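Local coordinates for MTH0777 (Methanothermobacter thermautotrophicus, PDB 1KJN), which is of unknown function but belongs to the DUF1890 family and folds as a parallel alpha/beta protein that pairs into a dimer, at residues A[111-116]-A[137-142]; A[14-19]-A[45-50]; A[79-84]-A[103-108]. All blocks are in the same frame, centred on the assembly; numbering follows the deposited sequence.

Contact 1: residues A[111-116]-A[137-142]; sequences FDRDAD and RAHHNP
R113 reaches across to the 137-142 loop with a side-chain hydrogen bond. Its NH1 donates to the backbone O of R137 at 3.0 Å. The bond is bent, with 134° at the hydrogen. The donor stands above the carbonyl plane, and the oxygen lies off the guanidinium plane.

The aliphatic part of R113 does the rest. Its CG packs on CB of H139 at 3.4 Å, and its CD lies 3.8 Å from CA of A138. The chain turns at chi2 and again at chi3 (-71°), which folds the guanidinium back toward the R137 carbonyl. R113 and H139 cross at about a right angle, and guanidinium and imidazole planes are 70° apart. R137 lies alongside the other segment. Its CD meets CB of A115 at 3.9 Å, while CB and CG pass near the backbone O of R113. F111 adds a buried ring, with A138 O near its plane at the CD2 edge.

The 111-116 segment runs from the end of strand 105-111 into helix 115-128; 137-142 is the loop between strand 132-136 and helix 143-153. The two strands are adjacent and parallel. In a parallel alpha/beta sheet this is the edge where such loops gather.

Further out, bonds within each segment shape it. OD2 of D112 accepts from N of D114 at 2.8 Å, an Asx turn. D114 is the N-cap of helix 115-128, and its OD1 takes N of D116. On the other segment, ND1 of H139 and ND1 of H140 are hydrogen-bonded at 3.0 Å, and OD1 of N141 caps N of A143. L145 of helix 143-153 packs on both F111 and A138.

Contact 2: residues A[14-19]-A[45-50]; sequences GCPESP and PAALRL
P16 meets helix 45-54 with its ring, and apolar packing carries the contact. Three ring carbons are used. CB touches CD1 of L50 at 3.7 Å. CG touches CB of A46 at 3.9 Å. CD comes within 4.2 Å of CB of A47. The proline thus sits against three side chains on the first two turns of the helix. A46 and A47 are adjacent, and L50 lies one turn beyond A46. L50 has its CG anti to the carbonyl carbon (chi1 -75°), and its CD1 branch is the one that meets the ring. The two alanines are short, which lets the ring come near the helix backbone: CG of P16 is 3.9 Å from N of A47.

The 14-19 segment follows strand 8-12 and leads to helix 21-34. Helix 45-54 follows strand 38-43. The strands are neighbours in the parallel sheet, so the contact joins two elements at the C-terminal ends of adjacent strands.

No hydrogen bond crosses between the segments. O of G14 lies 4.1 Å from CB of A47, a van der Waals contact. Polar ties instead run inside the helix and to residues just outside the segments. In the helix, N of R49 donates to O of P45, and N of L50 to O of A46, both at 3.0 Å. N of A47 is bound by OD1 of N44. Q21 holds the other segment, accepting from N of G14 through OE1 and donating to O of C15 through NE2.

The second subunit packs here too. H140 of that subunit touches both A46 and L50, and its E17 touches P19.

Contact 3: residues A[79-84]-A[103-108]; sequences YEFLAG and NTETLA
O of L82 accepts from N of L107 at 2.7 Å, and CA of T106 lies 3.2 Å from the same oxygen. Strands 81-86 and 105-111 are parallel neighbours in the sheet, the two strands of a beta-alpha-beta unit crossing over through helix 89-102. The axes of strands 81-84 and 105-108 run 12° apart. N of L82 donates to O of E105, and N of G84 to O of L107; that last bond is nearly straight at 168°.

F81 lies on the same face as E105 and L107. With CG anti to the backbone N (chi1 -174°), its ring leans over to the other strand. CD2 is 3.5 Å from OE1 of E105, with ring and carboxylate planes almost perpendicular, and CZ meets CB of L107 at 3.7 Å. F152 of helix 143-153 packs on both F81 and L107. With an alanine here in place of F81, CB of L107 and the E105 chain would probably lose their ring partner, and a gap would open beside F152. On the other face, L82 and T106 lie side by side.

At the strand entry, a water is 2.9 Å from O of E80 and 3.0 Å from OE1 of E105.

Contacts 1 and 2 both lie at the C-terminal edge of the sheet, with centres about 16 Å apart. They touch directly: O of H139 is 3.5 Å from CG of P19, and CE2 of F111 is 3.7 Å from OG of S18. Both also reach the second subunit, so this edge lies near the dimer interface. Contact 3 is in the sheet itself, across the centre of the chain. Its centre is about 22 Å from that of contact 1 and about 20 Å from that of contact 2. Strand 105-111 links it to contact 1, since 103-108 runs on into 111-116. Contacts 2 and 3 do not touch; their nearest atoms are about 7 Å apart.

Contact 1: residues A[111-116]-A[137-142]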
ATOM      1  N   PHE A 111       5.827   7.716  12.962  1.00 22.85           N
ATOM      2  CA  PHE A 111       6.865   6.896  12.371  1.00 19.83           C
ATOM      3  C   PHE A 111       7.841   7.635  11.479  1.00 21.98           C
ATOM      4  O   PHE A 111       7.485   8.567  10.762  1.00 20.68           O
ATOM      5  CB  PHE A 111       6.246   5.725  11.601  1.00 19.17           C
ATOM      6  CG  PHE A 111       5.399   6.142  10.434  1.00 19.68           C
ATOM      7  CD1 PHE A 111       4.117   6.660  10.633  1.00 22.18           C
ATOM      8  CD2 PHE A 111       5.890   6.042   9.137  1.00 17.44           C
ATOM      9  CE1 PHE A 111       3.334   7.079   9.554  1.00 26.59           C
ATOM     10  CE2 PHE A 111       5.122   6.458   8.050  1.00 23.64           C
ATOM     11  CZ  PHE A 111       3.838   6.978   8.258  1.00 24.18           C
ATOM     12  N   ASP A 112       9.088   7.182  11.542  1.00 24.91           N
ATOM     13  CA  ASP A 112      10.195   7.699  10.758  1.00 28.38           C
ATOM     14  C   ASP A 112      11.375   6.791  11.135  1.00 28.81           C
ATOM     15  O   ASP A 112      11.377   6.191  12.212  1.00 28.44           O
ATOM     16  CB  ASP A 112      10.488   9.156  11.136  1.00 25.77           C
ATOM     17  CG  ASP A 112      11.469   9.816  10.185  1.00 28.19           C
ATOM     18  OD1 ASP A 112      11.021  10.504   9.251  1.00 30.55           O
ATOM     19  OD2 ASP A 112      12.687   9.644  10.367  1.00 31.98           O
ATOM     20  N   ARG A 113      12.363   6.663  10.260  1.00 32.02           N
ATOM     21  CA  ARG A 113      13.516   5.816  10.577  1.00 37.30           C
ATOM     22  C   ARG A 113      14.496   6.487  11.530  1.00 36.51           C
ATOM     23  O   ARG A 113      15.245   5.821  12.235  1.00 40.52           O
ATOM     24  CB  ARG A 113      14.230   5.366   9.304  1.00 37.90           C
ATOM     25  CG  ARG A 113      13.510   4.227   8.601  1.00 41.64           C
ATOM     26  CD  ARG A 113      13.436   2.972   9.474  1.00 43.37           C
ATOM     27  NE  ARG A 113      14.742   2.335   9.618  1.00 50.64           N
ATOM     28  CZ  ARG A 113      14.969   1.205  10.286  1.00 52.04           C
ATOM     29  NH1 ARG A 113      13.976   0.563  10.893  1.00 46.94           N
ATOM     30  NH2 ARG A 113      16.200   0.712  10.338  1.00 55.42           N
ATOM     31  N   ASP A 114      14.464   7.810  11.563  1.00 36.34           N
ATOM     32  CA  ASP A 114      15.350   8.579  12.425  1.00 37.28           C
ATOM     33  C   ASP A 114      14.701   8.722  13.804  1.00 35.79           C
ATOM     34  O   ASP A 114      13.628   9.320  13.933  1.00 33.61           O
ATOM     35  CB  ASP A 114      15.584   9.964  11.788  1.00 40.86           C
ATOM     36  CG  ASP A 114      16.661  10.793  12.505  1.00 48.31           C
ATOM     37  OD1 ASP A 114      16.790  10.713  13.744  1.00 42.76           O
ATOM     38  OD2 ASP A 114      17.374  11.556  11.813  1.00 53.07           O
ATOM     39  N   ALA A 115      15.361   8.175  14.827  1.00 35.92           N
ATOM     40  CA  ALA A 115      14.874   8.256  16.209  1.00 35.08           C
ATOM     41  C   ALA A 115      14.707   9.703  16.701  1.00 36.77           C
ATOM     42  O   ALA A 115      13.785   9.999  17.455  1.00 39.00           O
ATOM     43  CB  ALA A 115      15.808   7.496  17.143  1.00 34.75           C
ATOM     44  N   ASP A 116      15.593  10.599  16.269  1.00 36.45           N
ATOM     45  CA  ASP A 116      15.527  12.007  16.663  1.00 38.88           C
ATOM     46  C   ASP A 116      14.260  12.653  16.134  1.00 38.47           C
ATOM     47  O   ASP A 116      13.565  13.356  16.861  1.00 34.82           O
ATOM     48  CB  ASP A 116      16.748  12.792  16.156  1.00 43.59           C
ATOM     49  CG  ASP A 116      18.052  12.340  16.801  1.00 51.74           C
ATOM     50  OD1 ASP A 116      18.030  11.950  17.992  1.00 50.27           O
ATOM     51  OD2 ASP A 116      19.100  12.378  16.113  1.00 57.35           O
ATOM     52  N   ARG A 137      10.362   3.318  14.566  1.00 25.14           N
ATOM     53  CA  ARG A 137      11.312   3.636  13.510  1.00 28.43           C
ATOM     54  C   ARG A 137      11.035   2.648  12.373  1.00 32.68           C
ATOM     55  O   ARG A 137      11.588   1.547  12.338  1.00 33.07           O
ATOM     56  CB  ARG A 137      12.752   3.469  14.025  1.00 27.52           C
ATOM     57  CG  ARG A 137      13.176   4.492  15.084  1.00 30.04           C
ATOM     58  CD  ARG A 137      14.479   4.098  15.817  1.00 32.64           C
ATOM     59  NE  ARG A 137      14.267   2.989  16.750  1.00 30.97           N
ATOM     60  CZ  ARG A 137      14.864   1.802  16.676  1.00 32.67           C
ATOM     61  NH1 ARG A 137      15.739   1.539  15.706  1.00 29.62           N
ATOM     62  NH2 ARG A 137      14.553   0.856  17.556  1.00 27.56           N
ATOM     63  N   ALA A 138      10.158   3.027  11.453  1.00 31.15           N
ATOM     64  CA  ALA A 138       9.821   2.141  10.348  1.00 32.34           C
ATOM     65  C   ALA A 138       9.635   2.884   9.038  1.00 34.65           C
ATOM     66  O   ALA A 138       9.006   3.948   8.992  1.00 37.97           O
ATOM     67  CB  ALA A 138       8.540   1.339  10.677  1.00 27.87           C
ATOM     68  N   HIS A 139      10.141   2.286   7.967  1.00 29.98           N
ATOM     69  CA  HIS A 139      10.003   2.861   6.644  1.00 30.97           C
ATOM     70  C   HIS A 139       9.337   1.875   5.683  1.00 27.18           C
ATOM     71  O   HIS A 139       8.295   2.179   5.108  1.00 31.99           O
ATOM     72  CB  HIS A 139      11.354   3.278   6.093  1.00 34.25           C
ATOM     73  CG  HIS A 139      11.281   3.852   4.716  1.00 40.07           C
ATOM     74  ND1 HIS A 139      11.539   3.102   3.581  1.00 40.81           N
ATOM     75  CD2 HIS A 139      10.960   5.092   4.279  1.00 33.69           C
ATOM     76  CE1 HIS A 139      11.377   3.858   2.514  1.00 42.51           C
ATOM     77  NE2 HIS A 139      11.023   5.074   2.907  1.00 38.65           N
ATOM     78  N   HIS A 140       9.946   0.707   5.494  1.00 23.72           N
ATOM     79  CA  HIS A 140       9.384  -0.289   4.590  1.00 26.21           C
ATOM     80  C   HIS A 140       8.816  -1.539   5.248  1.00 20.58           C
ATOM     81  O   HIS A 140       7.954  -2.180   4.674  1.00 20.85           O
ATOM     82  CB  HIS A 140      10.372  -0.652   3.471  1.00 30.47           C
ATOM     83  CG  HIS A 140      11.789  -0.766   3.928  1.00 35.98           C
ATOM     84  ND1 HIS A 140      12.555   0.334   4.254  1.00 40.15           N
ATOM     85  CD2 HIS A 140      12.579  -1.847   4.132  1.00 43.64           C
ATOM     86  CE1 HIS A 140      13.752  -0.063   4.645  1.00 45.02           C
ATOM     87  NE2 HIS A 140      13.793  -1.386   4.579  1.00 47.79           N
ATOM     88  N   ASN A 141       9.275  -1.866   6.454  1.00 21.58           N
ATOM     89  CA  ASN A 141       8.770  -3.040   7.174  1.00 19.96           C
ATOM     90  C   ASN A 141       7.691  -2.550   8.141  1.00 22.72           C
ATOM     91  O   ASN A 141       7.969  -1.831   9.099  1.00 25.32           O
ATOM     92  CB  ASN A 141       9.895  -3.745   7.946  1.00 21.73           C
ATOM     93  CG  ASN A 141       9.425  -5.024   8.660  1.00 20.15           C
ATOM     94  OD1 ASN A 141       8.234  -5.318   8.729  1.00 19.74           O
ATOM     95  ND2 ASN A 141      10.383  -5.806   9.161  1.00 18.60           N
ATOM     96  N   PRO A 142       6.447  -2.987   7.933  1.00 23.16           N
ATOM     97  CA  PRO A 142       5.335  -2.574   8.795  1.00 21.98           C
ATOM     98  C   PRO A 142       5.273  -3.271  10.150  1.00 20.17           C
ATOM     99  O   PRO A 142       4.649  -2.753  11.074  1.00 17.69           O
ATOM    100  CB  PRO A 142       4.127  -2.959   7.967  1.00 20.54           C
ATOM    101  CG  PRO A 142       4.573  -4.272   7.367  1.00 20.68           C
ATOM    102  CD  PRO A 142       6.009  -3.988   6.949  1.00 19.63           C
TER

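Contact 2: residues A[14-19]-A[45-50]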
ATOM      1  N   GLY A  14      -1.032  11.241   6.339  1.00 21.28           N
ATOM      2  CA  GLY A  14      -0.060  12.241   5.946  1.00 27.01           C
ATOM      3  C   GLY A  14       0.403  12.018   4.517  1.00 26.20           C
ATOM      4  O   GLY A  14      -0.080  11.098   3.842  1.00 21.07           O
ATOM      5  N   CYS A  15       1.324  12.853   4.040  1.00 29.51           N
ATOM      6  CA  CYS A  15       1.816  12.699   2.676  1.00 34.11           C
ATOM      7  C   CYS A  15       2.401  11.284   2.567  1.00 33.53           C
ATOM      8  O   CYS A  15       3.069  10.795   3.481  1.00 32.70           O
ATOM      9  CB  CYS A  15       2.868  13.760   2.329  1.00 39.10           C
ATOM     10  SG  CYS A  15       4.572  13.341   2.784  1.00 44.30           S
ATOM     11  N   PRO A  16       2.050  10.571   1.496  1.00 31.13           N
ATOM     12  CA  PRO A  16       2.540   9.208   1.283  1.00 33.43           C
ATOM     13  C   PRO A  16       3.960   9.195   0.700  1.00 34.35           C
ATOM     14  O   PRO A  16       4.187   9.662  -0.423  1.00 38.14           O
ATOM     15  CB  PRO A  16       1.523   8.648   0.292  1.00 31.93           C
ATOM     16  CG  PRO A  16       1.253   9.851  -0.596  1.00 30.79           C
ATOM     17  CD  PRO A  16       1.178  11.015   0.387  1.00 28.51           C
ATOM     18  N   GLU A  17       4.915   8.735   1.499  1.00 30.91           N
ATOM     19  CA  GLU A  17       6.307   8.620   1.079  1.00 29.81           C
ATOM     20  C   GLU A  17       6.730   7.209   1.509  1.00 29.23           C
ATOM     21  O   GLU A  17       7.140   6.384   0.681  1.00 27.26           O
ATOM     22  CB  GLU A  17       7.203   9.662   1.770  1.00 35.92           C
ATOM     23  CG  GLU A  17       7.018  11.127   1.318  1.00 46.07           C
ATOM     24  CD  GLU A  17       7.876  12.126   2.126  1.00 51.33           C
ATOM     25  OE1 GLU A  17       8.253  11.816   3.280  1.00 53.43           O
ATOM     26  OE2 GLU A  17       8.170  13.232   1.613  1.00 49.74           O
ATOM     27  N   SER A  18       6.593   6.929   2.803  1.00 19.63           N
ATOM     28  CA  SER A  18       6.960   5.630   3.350  1.00 23.19           C
ATOM     29  C   SER A  18       5.955   4.591   2.895  1.00 21.58           C
ATOM     30  O   SER A  18       4.753   4.763   3.055  1.00 22.34           O
ATOM     31  CB  SER A  18       6.973   5.654   4.883  1.00 26.88           C
ATOM     32  OG  SER A  18       7.605   6.821   5.374  1.00 40.28           O
ATOM     33  N   PRO A  19       6.443   3.503   2.296  1.00 18.66           N
ATOM     34  CA  PRO A  19       5.567   2.435   1.823  1.00 18.67           C
ATOM     35  C   PRO A  19       4.730   1.752   2.899  1.00 19.21           C
ATOM     36  O   PRO A  19       3.780   1.034   2.562  1.00 16.83           O
ATOM     37  CB  PRO A  19       6.524   1.472   1.122  1.00 16.41           C
ATOM     38  CG  PRO A  19       7.883   1.823   1.694  1.00 25.06           C
ATOM     39  CD  PRO A  19       7.833   3.301   1.854  1.00 15.61           C
ATOM     40  N   PRO A  45      -4.906  14.097  -2.135  1.00 34.82           N
ATOM     41  CA  PRO A  45      -5.211  13.310  -3.337  1.00 33.58           C
ATOM     42  C   PRO A  45      -4.372  12.052  -3.557  1.00 31.62           C
ATOM     43  O   PRO A  45      -4.918  10.973  -3.748  1.00 27.95           O
ATOM     44  CB  PRO A  45      -5.035  14.330  -4.465  1.00 35.47           C
ATOM     45  CG  PRO A  45      -5.526  15.611  -3.812  1.00 39.05           C
ATOM     46  CD  PRO A  45      -4.808  15.536  -2.464  1.00 40.20           C
ATOM     47  N   ALA A  46      -3.053  12.182  -3.521  1.00 29.76           N
ATOM     48  CA  ALA A  46      -2.190  11.022  -3.731  1.00 31.36           C
ATOM     49  C   ALA A  46      -2.527   9.903  -2.735  1.00 21.32           C
ATOM     50  O   ALA A  46      -2.799   8.776  -3.124  1.00 21.39           O
ATOM     51  CB  ALA A  46      -0.729  11.432  -3.604  1.00 37.19           C
ATOM     52  N   ALA A  47      -2.567  10.253  -1.458  1.00 19.05           N
ATOM     53  CA  ALA A  47      -2.875   9.290  -0.409  1.00 20.66           C
ATOM     54  C   ALA A  47      -4.223   8.568  -0.628  1.00 19.92           C
ATOM     55  O   ALA A  47      -4.272   7.332  -0.576  1.00 16.24           O
ATOM     56  CB  ALA A  47      -2.835   9.986   0.962  1.00 16.22           C
ATOM     57  N   LEU A  48      -5.294   9.330  -0.895  1.00 13.21           N
ATOM     58  CA  LEU A  48      -6.615   8.735  -1.120  1.00 19.32           C
ATOM     59  C   LEU A  48      -6.609   7.807  -2.312  1.00 17.99           C
ATOM     60  O   LEU A  48      -7.271   6.756  -2.295  1.00 18.01           O
ATOM     61  CB  LEU A  48      -7.691   9.831  -1.289  1.00 19.33           C
ATOM     62  CG  LEU A  48      -8.554  10.121  -0.033  1.00 26.02           C
ATOM     63  CD1 LEU A  48      -7.743  10.056   1.222  1.00 23.28           C
ATOM     64  CD2 LEU A  48      -9.294  11.451  -0.131  1.00 25.53           C
ATOM     65  N   ARG A  49      -5.869   8.185  -3.359  1.00 21.79           N
ATOM     66  CA  ARG A  49      -5.798   7.344  -4.559  1.00 26.83           C
ATOM     67  C   ARG A  49      -5.073   6.044  -4.275  1.00 21.31           C
ATOM     68  O   ARG A  49      -5.375   5.028  -4.886  1.00 22.50           O
ATOM     69  CB  ARG A  49      -5.125   8.049  -5.747  1.00 29.05           C
ATOM     70  CG  ARG A  49      -5.825   9.305  -6.229  1.00 34.79           C
ATOM     71  CD  ARG A  49      -5.382   9.698  -7.633  1.00 35.25           C
ATOM     72  NE  ARG A  49      -5.978   8.783  -8.595  1.00 42.20           N
ATOM     73  CZ  ARG A  49      -7.090   9.027  -9.291  1.00 38.86           C
ATOM     74  NH1 ARG A  49      -7.732  10.180  -9.158  1.00 40.16           N
ATOM     75  NH2 ARG A  49      -7.620   8.068 -10.047  1.00 36.52           N
ATOM     76  N   LEU A  50      -4.092   6.079  -3.377  1.00 20.22           N
ATOM     77  CA  LEU A  50      -3.350   4.859  -3.055  1.00 20.80           C
ATOM     78  C   LEU A  50      -4.244   3.872  -2.321  1.00 18.38           C
ATOM     79  O   LEU A  50      -4.225   2.663  -2.609  1.00 16.02           O
ATOM     80  CB  LEU A  50      -2.097   5.173  -2.237  1.00 18.84           C
ATOM     81  CG  LEU A  50      -0.953   5.778  -3.063  1.00 16.44           C
ATOM     82  CD1 LEU A  50       0.168   6.262  -2.159  1.00 13.48           C
ATOM     83  CD2 LEU A  50      -0.445   4.749  -4.055  1.00 13.74           C
TER

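Contact 3: residues A[79-84]-A[103-108]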
ATOM      1  N   TYR A  79     -17.631  11.930  15.305  1.00 23.38           N
ATOM      2  CA  TYR A  79     -16.839  10.704  15.417  1.00 26.15           C
ATOM      3  C   TYR A  79     -16.524  10.375  16.875  1.00 26.07           C
ATOM      4  O   TYR A  79     -16.302  11.266  17.681  1.00 25.82           O
ATOM      5  CB  TYR A  79     -15.526  10.836  14.629  1.00 24.78           C
ATOM      6  CG  TYR A  79     -15.714  10.985  13.130  1.00 30.39           C
ATOM      7  CD1 TYR A  79     -15.807   9.861  12.310  1.00 29.08           C
ATOM      8  CD2 TYR A  79     -15.827  12.239  12.537  1.00 27.04           C
ATOM      9  CE1 TYR A  79     -16.009   9.975  10.954  1.00 28.43           C
ATOM     10  CE2 TYR A  79     -16.033  12.366  11.158  1.00 30.24           C
ATOM     11  CZ  TYR A  79     -16.124  11.223  10.379  1.00 30.00           C
ATOM     12  OH  TYR A  79     -16.335  11.317   9.027  1.00 32.47           O
ATOM     13  N   GLU A  80     -16.489   9.084  17.188  1.00 29.01           N
ATOM     14  CA  GLU A  80     -16.206   8.594  18.532  1.00 33.22           C
ATOM     15  C   GLU A  80     -14.723   8.233  18.710  1.00 32.16           C
ATOM     16  O   GLU A  80     -14.258   7.997  19.822  1.00 29.89           O
ATOM     17  CB  GLU A  80     -17.088   7.372  18.832  1.00 38.38           C
ATOM     18  CG  GLU A  80     -18.575   7.677  19.068  1.00 48.26           C
ATOM     19  CD  GLU A  80     -19.272   8.346  17.879  1.00 58.50           C
ATOM     20  OE1 GLU A  80     -19.333   7.734  16.793  1.00 60.61           O
ATOM     21  OE2 GLU A  80     -19.773   9.486  18.029  1.00 63.15           O
ATOM     22  N   PHE A  81     -13.988   8.183  17.607  1.00 27.24           N
ATOM     23  CA  PHE A  81     -12.568   7.848  17.656  1.00 25.97           C
ATOM     24  C   PHE A  81     -11.818   8.557  16.530  1.00 21.55           C
ATOM     25  O   PHE A  81     -12.321   8.667  15.426  1.00 20.64           O
ATOM     26  CB  PHE A  81     -12.375   6.330  17.538  1.00 20.25           C
ATOM     27  CG  PHE A  81     -10.944   5.889  17.712  1.00 27.01           C
ATOM     28  CD1 PHE A  81     -10.250   5.271  16.662  1.00 24.24           C
ATOM     29  CD2 PHE A  81     -10.282   6.096  18.925  1.00 25.66           C
ATOM     30  CE1 PHE A  81      -8.906   4.878  16.823  1.00 28.62           C
ATOM     31  CE2 PHE A  81      -8.937   5.705  19.100  1.00 25.71           C
ATOM     32  CZ  PHE A  81      -8.251   5.091  18.052  1.00 25.48           C
ATOM     33  N   LEU A  82     -10.601   9.007  16.817  1.00 22.13           N
ATOM     34  CA  LEU A  82      -9.776   9.697  15.834  1.00 21.14           C
ATOM     35  C   LEU A  82      -8.371   9.095  15.792  1.00 20.94           C
ATOM     36  O   LEU A  82      -7.682   9.005  16.809  1.00 17.23           O
ATOM     37  CB  LEU A  82      -9.692  11.201  16.171  1.00 23.80           C
ATOM     38  CG  LEU A  82      -8.728  12.110  15.395  1.00 21.28           C
ATOM     39  CD1 LEU A  82      -9.029  12.082  13.889  1.00 14.79           C
ATOM     40  CD2 LEU A  82      -8.826  13.524  15.947  1.00 14.39           C
ATOM     41  N   ALA A  83      -7.941   8.702  14.600  1.00 23.53           N
ATOM     42  CA  ALA A  83      -6.615   8.130  14.426  1.00 19.94           C
ATOM     43  C   ALA A  83      -5.877   8.902  13.347  1.00 19.91           C
ATOM     44  O   ALA A  83      -6.417   9.168  12.268  1.00 26.47           O
ATOM     45  CB  ALA A  83      -6.710   6.663  14.073  1.00 22.72           C
ATOM     46  N   GLY A  84      -4.661   9.312  13.674  1.00 16.44           N
ATOM     47  CA  GLY A  84      -3.840  10.062  12.745  1.00 16.79           C
ATOM     48  C   GLY A  84      -2.423   9.522  12.594  1.00 22.81           C
ATOM     49  O   GLY A  84      -1.725   9.299  13.590  1.00 17.28           O
ATOM     50  N   ASN A 103     -12.596  16.512  19.796  1.00 26.97           N
ATOM     51  CA  ASN A 103     -12.534  16.357  21.260  1.00 28.27           C
ATOM     52  C   ASN A 103     -12.951  14.938  21.698  1.00 31.00           C
ATOM     53  O   ASN A 103     -13.795  14.770  22.587  1.00 31.87           O
ATOM     54  CB  ASN A 103     -13.453  17.418  21.909  1.00 27.00           C
ATOM     55  CG  ASN A 103     -13.401  17.414  23.437  1.00 33.06           C
ATOM     56  OD1 ASN A 103     -12.344  17.238  24.038  1.00 33.67           O
ATOM     57  ND2 ASN A 103     -14.554  17.642  24.067  1.00 26.35           N
ATOM     58  N   THR A 104     -12.354  13.919  21.084  1.00 28.94           N
ATOM     59  CA  THR A 104     -12.703  12.539  21.401  1.00 24.81           C
ATOM     60  C   THR A 104     -11.464  11.680  21.634  1.00 27.26           C
ATOM     61  O   THR A 104     -10.349  12.205  21.711  1.00 25.83           O
ATOM     62  CB  THR A 104     -13.534  11.935  20.270  1.00 25.97           C
ATOM     63  OG1 THR A 104     -14.081  10.683  20.689  1.00 28.19           O
ATOM     64  CG2 THR A 104     -12.671  11.727  19.016  1.00 32.30           C
ATOM     65  N   GLU A 105     -11.660  10.369  21.790  1.00 25.40           N
ATOM     66  CA  GLU A 105     -10.530   9.462  21.994  1.00 30.27           C
ATOM     67  C   GLU A 105      -9.678   9.558  20.734  1.00 25.95           C
ATOM     68  O   GLU A 105     -10.162   9.330  19.629  1.00 22.51           O
ATOM     69  CB  GLU A 105     -10.999   8.021  22.229  1.00 32.93           C
ATOM     70  CG  GLU A 105      -9.847   7.079  22.540  1.00 48.01           C
ATOM     71  CD  GLU A 105     -10.297   5.682  22.955  1.00 55.29           C
ATOM     72  OE1 GLU A 105     -10.947   4.985  22.147  1.00 58.54           O
ATOM     73  OE2 GLU A 105      -9.974   5.274  24.089  1.00 62.16           O
ATOM     74  N   THR A 106      -8.410   9.895  20.915  1.00 27.08           N
ATOM     75  CA  THR A 106      -7.510  10.101  19.794  1.00 30.49           C
ATOM     76  C   THR A 106      -6.230   9.261  19.833  1.00 32.60           C
ATOM     77  O   THR A 106      -5.657   9.031  20.899  1.00 27.15           O
ATOM     78  CB  THR A 106      -7.124  11.590  19.736  1.00 29.79           C
ATOM     79  OG1 THR A 106      -8.322  12.384  19.677  1.00 31.82           O
ATOM     80  CG2 THR A 106      -6.239  11.881  18.524  1.00 30.45           C
ATOM     81  N   LEU A 107      -5.748   8.887  18.649  1.00 29.87           N
ATOM     82  CA  LEU A 107      -4.551   8.077  18.528  1.00 27.99           C
ATOM     83  C   LEU A 107      -3.599   8.597  17.476  1.00 28.03           C
ATOM     84  O   LEU A 107      -3.985   8.831  16.325  1.00 27.54           O
ATOM     85  CB  LEU A 107      -4.919   6.624  18.200  1.00 26.45           C
ATOM     86  CG  LEU A 107      -3.739   5.703  17.866  1.00 27.07           C
ATOM     87  CD1 LEU A 107      -2.825   5.553  19.076  1.00 27.10           C
ATOM     88  CD2 LEU A 107      -4.229   4.345  17.379  1.00 20.41           C
ATOM     89  N   ALA A 108      -2.347   8.783  17.882  1.00 27.68           N
ATOM     90  CA  ALA A 108      -1.314   9.243  16.973  1.00 21.82           C
ATOM     91  C   ALA A 108      -0.398   8.074  16.691  1.00 25.18           C
ATOM     92  O   ALA A 108       0.044   7.404  17.625  1.00 23.55           O
ATOM     93  CB  ALA A 108      -0.537  10.350  17.585  1.00 19.44           C
TER
HETATM   94  O   HOH W   1     -13.744   5.465  21.117  1.00 37.41           O